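Local coordinates for amino acid ABC transporter, periplasmic amino acid-binding protein, putative (Streptococcus pneumoniae, PDB 4I62) that binds L-arginine in the cleft between two lobes and probably delivers amino acids to its partner ABC importer in the membrane, at residues S159-M164 against A194-E199; E53-K56 against K61-I64; A76-V81 against V242-Q247. One frame throughout, in Å; residues are numbered along the deposited sequence. Where two conformers were deposited one is given.

Contact 1. Residues S159-M164 against A194-E199. With ARG (arginine), chain B.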
loop_
_atom_site.group_PDB
_atom_site.type_symbol
_atom_site.label_atom_id
_atom_site.label_comp_id
_atom_site.label_asym_id
_atom_site.label_seq_id
_atom_site.Cartn_x
_atom_site.Cartn_y
_atom_site.Cartn_z
ATOM N N SER A 159 -2.979 -0.461 9.134
ATOM C CA SER A 159 -3.438 0.310 7.969
ATOM C C SER A 159 -4.535 1.307 8.336
ATOM O O SER A 159 -5.251 1.146 9.344
ATOM C CB SER A 159 -3.969 -0.640 6.891
ATOM O OG SER A 159 -5.219 -1.223 7.257
ATOM N N ILE A 160 -4.742 2.293 7.454
ATOM C CA ILE A 160 -5.859 3.193 7.652
ATOM C C ILE A 160 -7.198 2.486 7.443
ATOM O O ILE A 160 -8.230 2.949 7.940
ATOM C CB ILE A 160 -5.751 4.474 6.798
ATOM C CG1 ILE A 160 -5.937 4.210 5.312
ATOM C CG2 ILE A 160 -4.423 5.202 7.038
ATOM C CD1 ILE A 160 -6.303 5.455 4.536
ATOM N N GLN A 161 -7.195 1.375 6.734
ATOM C CA GLN A 161 -8.407 0.577 6.584
ATOM C C GLN A 161 -8.813 -0.026 7.918
ATOM O O GLN A 161 -10.021 -0.103 8.230
ATOM C CB GLN A 161 -8.180 -0.528 5.547
ATOM C CG GLN A 161 -8.117 -0.014 4.094
ATOM C CD GLN A 161 -6.896 0.838 3.803
ATOM O OE1 GLN A 161 -5.774 0.562 4.264
ATOM N NE2 GLN A 161 -7.089 1.882 3.023
ATOM N N GLU A 162 -7.855 -0.478 8.708
ATOM C CA GLU A 162 -8.151 -0.986 10.048
ATOM C C GLU A 162 -8.775 0.124 10.884
ATOM O O GLU A 162 -9.752 -0.106 11.601
ATOM C CB GLU A 162 -6.853 -1.454 10.701
ATOM C CG GLU A 162 -7.025 -1.906 12.152
ATOM C CD GLU A 162 -5.719 -2.246 12.852
ATOM O OE1 GLU A 162 -4.678 -1.591 12.664
ATOM O OE2 GLU A 162 -5.736 -3.201 13.660
ATOM N N THR A 163 -8.220 1.333 10.801
ATOM C CA THR A 163 -8.787 2.475 11.525
ATOM C C THR A 163 -10.219 2.787 11.108
ATOM O O THR A 163 -11.081 3.030 11.966
ATOM C CB THR A 163 -7.892 3.699 11.366
ATOM O OG1 THR A 163 -6.589 3.361 11.853
ATOM C CG2 THR A 163 -8.410 4.889 12.134
ATOM N N MET A 164 -10.470 2.784 9.804
ATOM C CA MET A 164 -11.815 3.024 9.290
ATOM C C MET A 164 -12.793 1.996 9.841
ATOM O O MET A 164 -13.897 2.353 10.252
ATOM C CB MET A 164 -11.801 2.951 7.764
ATOM C CG MET A 164 -12.968 3.597 7.084
ATOM S SD MET A 164 -12.825 3.358 5.285
ATOM C CE MET A 164 -11.044 3.157 5.030
ATOM N N ALA A 194 -15.815 -10.040 4.369
ATOM C CA ALA A 194 -15.349 -8.965 3.485
ATOM C C ALA A 194 -14.019 -8.486 4.001
ATOM O O ALA A 194 -13.750 -8.566 5.217
ATOM C CB ALA A 194 -16.331 -7.801 3.471
ATOM N N VAL A 195 -13.189 -7.971 3.099
ATOM C CA VAL A 195 -11.938 -7.312 3.464
ATOM C C VAL A 195 -11.912 -5.943 2.809
ATOM O O VAL A 195 -12.275 -5.792 1.631
ATOM C CB VAL A 195 -10.708 -8.148 3.020
ATOM C CG1 VAL A 195 -9.406 -7.412 3.321
ATOM C CG2 VAL A 195 -10.734 -9.506 3.689
ATOM N N ILE A 196 -11.484 -4.922 3.555
ATOM C CA ILE A 196 -11.366 -3.571 3.026
ATOM C C ILE A 196 -9.997 -3.369 2.403
ATOM O O ILE A 196 -8.971 -3.504 3.103
ATOM C CB ILE A 196 -11.585 -2.491 4.121
ATOM C CG1 ILE A 196 -12.839 -2.756 4.952
ATOM C CG2 ILE A 196 -11.585 -1.102 3.512
ATOM C CD1 ILE A 196 -13.022 -1.785 6.097
ATOM N N PHE A 197 -9.938 -3.016 1.119
ATOM C CA PHE A 197 -8.688 -2.680 0.458
ATOM C C PHE A 197 -8.918 -1.504 -0.484
ATOM O O PHE A 197 -9.989 -1.354 -1.078
ATOM C CB PHE A 197 -8.155 -3.825 -0.442
ATOM C CG PHE A 197 -7.501 -4.981 0.260
ATOM C CD1 PHE A 197 -6.553 -4.825 1.237
ATOM C CD2 PHE A 197 -7.848 -6.276 -0.094
ATOM C CE1 PHE A 197 -5.959 -5.951 1.871
ATOM C CE2 PHE A 197 -7.236 -7.377 0.491
ATOM C CZ PHE A 197 -6.290 -7.218 1.459
ATOM N N GLU A 198 -7.865 -0.709 -0.674
ATOM C CA GLU A 198 -7.890 0.317 -1.714
ATOM C C GLU A 198 -8.076 -0.329 -3.096
ATOM O O GLU A 198 -7.570 -1.430 -3.357
ATOM C CB GLU A 198 -6.622 1.166 -1.620
ATOM C CG GLU A 198 -6.718 2.097 -0.387
ATOM C CD GLU A 198 -5.411 2.406 0.351
ATOM O OE1 GLU A 198 -4.440 1.611 0.281
ATOM O OE2 GLU A 198 -5.394 3.413 1.086
ATOM N N GLU A 199 -8.785 0.372 -3.965
ATOM C CA GLU A 199 -9.286 -0.171 -5.213
ATOM C C GLU A 199 -8.252 -0.941 -6.066
ATOM O O GLU A 199 -8.545 -2.059 -6.491
ATOM C CB GLU A 199 -9.974 0.928 -6.032
ATOM C CG GLU A 199 -10.602 0.393 -7.312
ATOM C CD GLU A 199 -11.498 1.405 -8.020
ATOM O OE1 GLU A 199 -11.402 2.622 -7.736
ATOM O OE2 GLU A 199 -12.257 1.005 -8.943
HETATM N N ARG B . -2.670 2.779 2.283
HETATM C CA ARG B . -2.819 2.043 3.566
HETATM C C ARG B . -2.079 2.747 4.701
HETATM O O ARG B . -1.182 3.571 4.427
HETATM C CB ARG B . -2.412 0.590 3.414
HETATM C CG ARG B . -0.992 0.409 2.873
HETATM C CD ARG B . -0.513 -1.023 3.003
HETATM N NE ARG B . 0.690 -1.216 2.214
HETATM C CZ ARG B . 1.374 -2.339 2.137
HETATM N NH1 ARG B . 2.472 -2.393 1.390
HETATM N NH2 ARG B . 0.971 -3.412 2.815
HETATM O OXT ARG B . -2.392 2.409 5.890
#

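Contact 2. Residues E53-K56 against K61-I64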
loop_
_atom_site.group_PDB
_atom_site.type_symbol
_atom_site.label_atom_id
_atom_site.label_comp_id
_atom_site.label_asym_id
_atom_site.label_seq_id
_atom_site.Cartn_x
_atom_site.Cartn_y
_atom_site.Cartn_z
ATOM N N GLU A 53 3.869 -2.965 -4.489
ATOM C CA GLU A 53 4.997 -3.855 -4.156
ATOM C C GLU A 53 4.446 -5.253 -3.923
ATOM O O GLU A 53 3.447 -5.413 -3.212
ATOM C CB GLU A 53 5.791 -3.368 -2.942
ATOM C CG GLU A 53 4.941 -2.992 -1.729
ATOM C CD GLU A 53 4.433 -1.572 -1.758
ATOM O OE1 GLU A 53 5.194 -0.743 -2.358
ATOM O OE2 GLU A 53 3.356 -1.243 -1.188
ATOM N N TYR A 54 5.116 -6.252 -4.481
ATOM C CA TYR A 54 4.641 -7.622 -4.354
ATOM C C TYR A 54 5.803 -8.540 -4.678
ATOM O O TYR A 54 6.860 -8.120 -5.162
ATOM C CB TYR A 54 3.422 -7.867 -5.261
ATOM C CG TYR A 54 3.638 -7.644 -6.756
ATOM C CD1 TYR A 54 3.566 -6.351 -7.289
ATOM C CD2 TYR A 54 3.874 -8.717 -7.634
ATOM C CE1 TYR A 54 3.702 -6.132 -8.633
ATOM C CE2 TYR A 54 4.046 -8.488 -8.989
ATOM C CZ TYR A 54 3.956 -7.203 -9.480
ATOM O OH TYR A 54 4.112 -6.950 -10.827
ATOM N N GLN A 55 5.596 -9.821 -4.390
ATOM C CA GLN A 55 6.573 -10.852 -4.715
ATOM C C GLN A 55 6.179 -11.537 -6.001
ATOM O O GLN A 55 5.034 -12.009 -6.148
ATOM C CB GLN A 55 6.693 -11.887 -3.598
ATOM C CG GLN A 55 7.219 -11.344 -2.283
ATOM C CD GLN A 55 7.449 -12.445 -1.272
ATOM O OE1 GLN A 55 8.438 -13.174 -1.349
ATOM N NE2 GLN A 55 6.529 -12.587 -0.331
ATOM N N LYS A 56 7.125 -11.621 -6.923
ATOM C CA LYS A 56 6.889 -12.272 -8.196
ATOM C C LYS A 56 7.918 -13.375 -8.337
ATOM O O LYS A 56 9.104 -13.141 -8.093
ATOM C CB LYS A 56 7.071 -11.239 -9.320
ATOM C CG LYS A 56 6.785 -11.759 -10.706
ATOM C CD LYS A 56 6.886 -10.618 -11.726
ATOM C CE LYS A 56 6.757 -11.111 -13.169
ATOM N NZ LYS A 56 5.474 -11.869 -13.357
ATOM N N LYS A 61 12.749 -18.007 -8.279
ATOM C CA LYS A 61 12.897 -17.371 -6.973
ATOM C C LYS A 61 11.995 -16.148 -6.838
ATOM O O LYS A 61 11.812 -15.377 -7.802
ATOM C CB LYS A 61 14.355 -16.966 -6.755
ATOM C CG LYS A 61 15.350 -18.139 -6.752
ATOM C CD LYS A 61 14.985 -19.213 -5.682
ATOM C CE LYS A 61 16.036 -20.326 -5.547
ATOM N NZ LYS A 61 16.295 -21.024 -6.835
ATOM N N ASN A 62 11.439 -15.951 -5.652
ATOM C CA ASN A 62 10.666 -14.745 -5.398
ATOM C C ASN A 62 11.530 -13.495 -5.424
ATOM O O ASN A 62 12.627 -13.480 -4.857
ATOM C CB ASN A 62 9.977 -14.830 -4.041
ATOM C CG ASN A 62 8.852 -15.828 -4.034
ATOM O OD1 ASN A 62 8.010 -15.821 -4.927
ATOM N ND2 ASN A 62 8.814 -16.690 -3.018
ATOM N N GLN A 63 11.030 -12.468 -6.107
ATOM C CA GLN A 63 11.691 -11.170 -6.210
ATOM C C GLN A 63 10.685 -10.089 -5.851
ATOM O O GLN A 63 9.520 -10.190 -6.239
ATOM C CB GLN A 63 12.127 -10.943 -7.658
ATOM C CG GLN A 63 13.285 -11.828 -8.096
ATOM C CD GLN A 63 14.621 -11.188 -7.810
ATOM O OE1 GLN A 63 15.023 -11.056 -6.656
ATOM N NE2 GLN A 63 15.328 -10.803 -8.862
ATOM N N ILE A 64 11.113 -9.059 -5.126
ATOM C CA ILE A 64 10.244 -7.928 -4.807
ATOM C C ILE A 64 10.241 -6.963 -5.969
ATOM O O ILE A 64 11.307 -6.457 -6.374
ATOM C CB ILE A 64 10.704 -7.224 -3.535
ATOM C CG1 ILE A 64 10.605 -8.158 -2.336
ATOM C CG2 ILE A 64 9.852 -5.978 -3.265
ATOM C CD1 ILE A 64 11.257 -7.622 -1.068
#

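Contact 3. Residues A76-V81 against V242-Q247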
loop_
_atom_site.group_PDB
_atom_site.type_symbol
_atom_site.label_atom_id
_atom_site.label_comp_id
_atom_site.label_asym_id
_atom_site.label_seq_id
_atom_site.Cartn_x
_atom_site.Cartn_y
_atom_site.Cartn_z
ATOM N N ALA A 76 16.745 6.717 -5.816
ATOM C CA ALA A 76 18.131 6.354 -5.536
ATOM C C ALA A 76 19.043 6.870 -6.653
ATOM O O ALA A 76 20.111 7.394 -6.371
ATOM C CB ALA A 76 18.269 4.848 -5.372
ATOM N N THR A 77 18.618 6.753 -7.914
ATOM C CA THR A 77 19.391 7.254 -9.062
ATOM C C THR A 77 19.566 8.779 -8.939
ATOM O O THR A 77 20.673 9.314 -9.153
ATOM C CB THR A 77 18.666 6.925 -10.397
ATOM O OG1 THR A 77 18.656 5.502 -10.586
ATOM C CG2 THR A 77 19.366 7.589 -11.577
ATOM N N GLU A 78 18.494 9.493 -8.589
ATOM C CA GLU A 78 18.547 10.948 -8.376
ATOM C C GLU A 78 19.579 11.333 -7.317
ATOM O O GLU A 78 20.311 12.312 -7.497
ATOM C CB GLU A 78 17.157 11.498 -8.001
ATOM C CG GLU A 78 17.136 12.984 -7.631
ATOM C CD GLU A 78 17.555 13.876 -8.777
ATOM O OE1 GLU A 78 17.254 13.533 -9.946
ATOM O OE2 GLU A 78 18.185 14.931 -8.513
ATOM N N LEU A 79 19.659 10.549 -6.244
ATOM C CA LEU A 79 20.585 10.794 -5.153
ATOM C C LEU A 79 21.999 10.268 -5.428
ATOM O O LEU A 79 22.920 10.547 -4.666
ATOM C CB LEU A 79 20.058 10.122 -3.894
ATOM C CG LEU A 79 18.753 10.693 -3.319
ATOM C CD1 LEU A 79 18.184 9.806 -2.209
ATOM C CD2 LEU A 79 18.992 12.083 -2.783
ATOM N N GLY A 80 22.184 9.498 -6.499
ATOM C CA GLY A 80 23.483 8.911 -6.822
ATOM C C GLY A 80 23.925 7.793 -5.883
ATOM O O GLY A 80 25.133 7.589 -5.686
ATOM N N VAL A 81 22.973 7.046 -5.327
ATOM C CA VAL A 81 23.260 5.995 -4.347
ATOM C C VAL A 81 22.626 4.688 -4.760
ATOM O O VAL A 81 21.740 4.638 -5.609
ATOM C CB VAL A 81 22.810 6.383 -2.906
ATOM C CG1 VAL A 81 23.493 7.659 -2.448
ATOM C CG2 VAL A 81 21.257 6.551 -2.820
ATOM N N VAL A 242 13.044 13.620 -3.373
ATOM C CA VAL A 242 11.909 12.766 -3.619
ATOM C C VAL A 242 10.870 13.489 -4.469
ATOM O O VAL A 242 10.329 12.916 -5.439
ATOM C CB VAL A 242 11.328 12.271 -2.273
ATOM C CG1 VAL A 242 10.064 11.512 -2.522
ATOM C CG2 VAL A 242 12.317 11.382 -1.543
ATOM N N ASP A 243 10.564 14.728 -4.116
ATOM C CA ASP A 243 9.530 15.477 -4.851
ATOM C C ASP A 243 9.953 15.821 -6.277
ATOM O O ASP A 243 9.107 15.825 -7.165
ATOM C CB ASP A 243 9.134 16.729 -4.064
ATOM C CG ASP A 243 8.231 16.390 -2.884
ATOM O OD1 ASP A 243 7.850 15.199 -2.730
ATOM O OD2 ASP A 243 7.860 17.272 -2.122
ATOM N N LYS A 244 11.238 16.116 -6.502
ATOM C CA LYS A 244 11.726 16.319 -7.863
ATOM C C LYS A 244 11.465 15.068 -8.703
ATOM O O LYS A 244 11.086 15.151 -9.864
ATOM C CB LYS A 244 13.228 16.630 -7.829
ATOM C CG LYS A 244 13.881 16.715 -9.193
ATOM C CD LYS A 244 15.384 16.906 -9.045
ATOM C CE LYS A 244 16.057 17.229 -10.368
ATOM N NZ LYS A 244 15.709 16.263 -11.439
ATOM N N THR A 245 11.704 13.905 -8.102
ATOM C CA THR A 245 11.520 12.632 -8.793
ATOM C C THR A 245 10.047 12.351 -9.095
ATOM O O THR A 245 9.699 11.983 -10.222
ATOM C CB THR A 245 12.160 11.475 -7.984
ATOM O OG1 THR A 245 13.521 11.767 -7.714
ATOM C CG2 THR A 245 12.072 10.158 -8.730
ATOM N N ILE A 246 9.186 12.547 -8.087
ATOM C CA ILE A 246 7.764 12.366 -8.305
ATOM C C ILE A 246 7.258 13.321 -9.382
ATOM O O ILE A 246 6.518 12.910 -10.274
ATOM C CB ILE A 246 6.970 12.513 -6.990
ATOM C CG1 ILE A 246 7.304 11.338 -6.052
ATOM C CG2 ILE A 246 5.482 12.555 -7.271
ATOM C CD1 ILE A 246 6.834 11.576 -4.603
ATOM N N GLN A 247 7.645 14.590 -9.308
ATOM C CA GLN A 247 7.232 15.592 -10.298
ATOM C C GLN A 247 7.591 15.152 -11.732
ATOM O O GLN A 247 6.789 15.221 -12.647
ATOM C CB GLN A 247 7.890 16.930 -9.941
ATOM C CG GLN A 247 7.633 18.103 -10.937
ATOM C CD GLN A 247 8.274 19.424 -10.501
ATOM O OE1 GLN A 247 9.333 19.827 -11.013
ATOM N NE2 GLN A 247 7.613 20.134 -9.597
HETATM O O HOH W 1 14.635 12.604 -10.352
#

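Contact 1. Residues S159-M164 against A194-E199
Gln161, in the first turn of helix 160-168, reaches over strand 194-198 and meets both Ile196 and Glu198. The tight part is here. The aliphatic root of Gln161 slants across the branch methyl of Ile196, with CG 3.7 Å from Ile196 CG2, over a sheet surface that Val153 and Leu132 extend. A bend at chi2 (68°) then turns the amide toward Glu198, its plane 67° from the carboxylate. Gln161 NE2 gives Glu198 OE2 a weak bond of 3.0 Å and binds Asn130 OD1 as well; a glutamine suits a place that needs methylenes first and an N-H donor beyond them. Glu198 faces the ligand: its OE1 lies 2.9 Å from the arginine N and also bonds Tyr227 OH, while OE2 adds a weaker bond to the same nitrogen. At the ligand's carboxylate, Ile160 N donates to OXT at 2.8 Å. Ser159 OG caps the helix start by accepting from Glu162 N. The ligand carboxylate lies at that same N-terminus, whose dipole would probably favour it. The looser side is that of the partly exposed Ile160, whose CD1 comes only within 4.1 Å of Glu198 OE2. Helix start and strand end together hold the alpha-amino and alpha-carboxylate groups of the ligand, as expected for an amino-acid-binding member of solute-binding protein family 3, with its type II periplasmic binding protein fold.

Contact 2. Residues E53-K56 against K61-I64
The side-chain amides of Gln55 and Asn62 meet on one face of a beta hairpin, their planes turned 65° from each other. They do not stack: Gln55 OE1 approaches the CB of Asn62 rather than its amide group, at 3.5 Å, and since Gln55 was modelled in two conformers this touch is doubtful. Ile64 shares that face. It stands beside Gln55 as a non-hydrogen-bonded antiparallel pair and packs on Pro47 and on Ile69 of helix 67-79, so the hydrophobic residue falls where the hairpin meets the body of the protein, while the two exposed amides lie toward solvent. Tyr54, which carries the other flat group, leaves its strand away from residues 61-64; its side chain touches Val65 and Ser266, and its OH makes a weak hydrogen bond to Ala262 O.

Lys56 and Gln63 occupy the face opposite Gln55 and Ile64. The lysine chain runs extended to its last bend, at chi4, and its ammonium group bonds Ala265 O. A long side chain with a charged tip suits this place, since it touches Val65 on the way and its nitrogen can reach the C-terminal part of the chain. The backbone supplies the fixed part of the contact, because Lys56 and Gln63 are a hydrogen-bonded pair. Lys56 N to Gln63 O, 2.9 Å long, is nearly straight at hydrogen (168°), and the donor lies in the carbonyl plane. In the returning bond, from Gln63 N to Lys56 O at 2.8 Å, the donor tilts 30° from the plane of the Lys56 carbonyl. Lys56 O is also approached by a CA-H...O contact, from Asn62 CA at 3.5 Å.

Contact 3. Residues A76-V81 against V242-Q247
Between residues 76-81 and 242-247 the backbones are nearest at Glu78 and Thr245, CA to CA 7.2 Å, where the last turn of helix 67-79 passes the middle of helix 236-251. Helix 67-79 closes with a Schellman motif: Val81 N bonds Ala76 O and Gly80 N bonds Thr77 O, with Gly80 at a positive phi of 71°, a backbone shape that glycine adopts easily. Helix 236-251 runs on unbroken.

The side chains of Glu78 and Thr245 run antiparallel alongside one another, and Glu78 CB comes 3.7 Å from Thr245 OG1. The short threonine allows this approach; its hydroxyl bonds Ala241 O in its own helix, and its side chain also touches Ala74 and Ile75. With CG of Glu78 opposite the backbone N (chi1 175°), the chain bends at chi2, which turns the carboxylate toward Lys244. A water donates to Glu78 OE1 at 2.8 Å and to Thr245 OG1 at 3.0 Å, bridging the two helices. Lys244 lies roughly perpendicular to the glutamate, its CD 3.5 Å from Glu78 OE2 and its NZ 3.5 Å from Glu78 OE1.

That salt bridge is weak, and both touches are doubtful because Lys244 was modelled in two conformers. The chemistry thus implies a polar rim on the helix packing, in which the water-bridged hydroxyl and carboxylate are the more definite link and the lysine charge probably adds a mobile one.

In the fold
Contacts 1 and 2 address opposite ends of the bound arginine. Contact 1 holds its amino and carboxylate groups, whereas contact 2 begins with Glu53, whose OE2 bonds the ligand NH1. Their centres are about 23 Å apart, on opposite sides of the chain's centre, and their nearest atoms about 8 Å, without touching. Contact 3 lies farther out, about 30 Å from contact 1 between centres and about 16 Å between nearest atoms. From contact 2 it is about 23 Å between centres and about 13 Å between nearest atoms. The chain links these two, since helix 67-79 follows strand 61-65, and Glu53 touches Ile69 of that helix. Along the sequence, contact 1 falls between the two segments of contact 3.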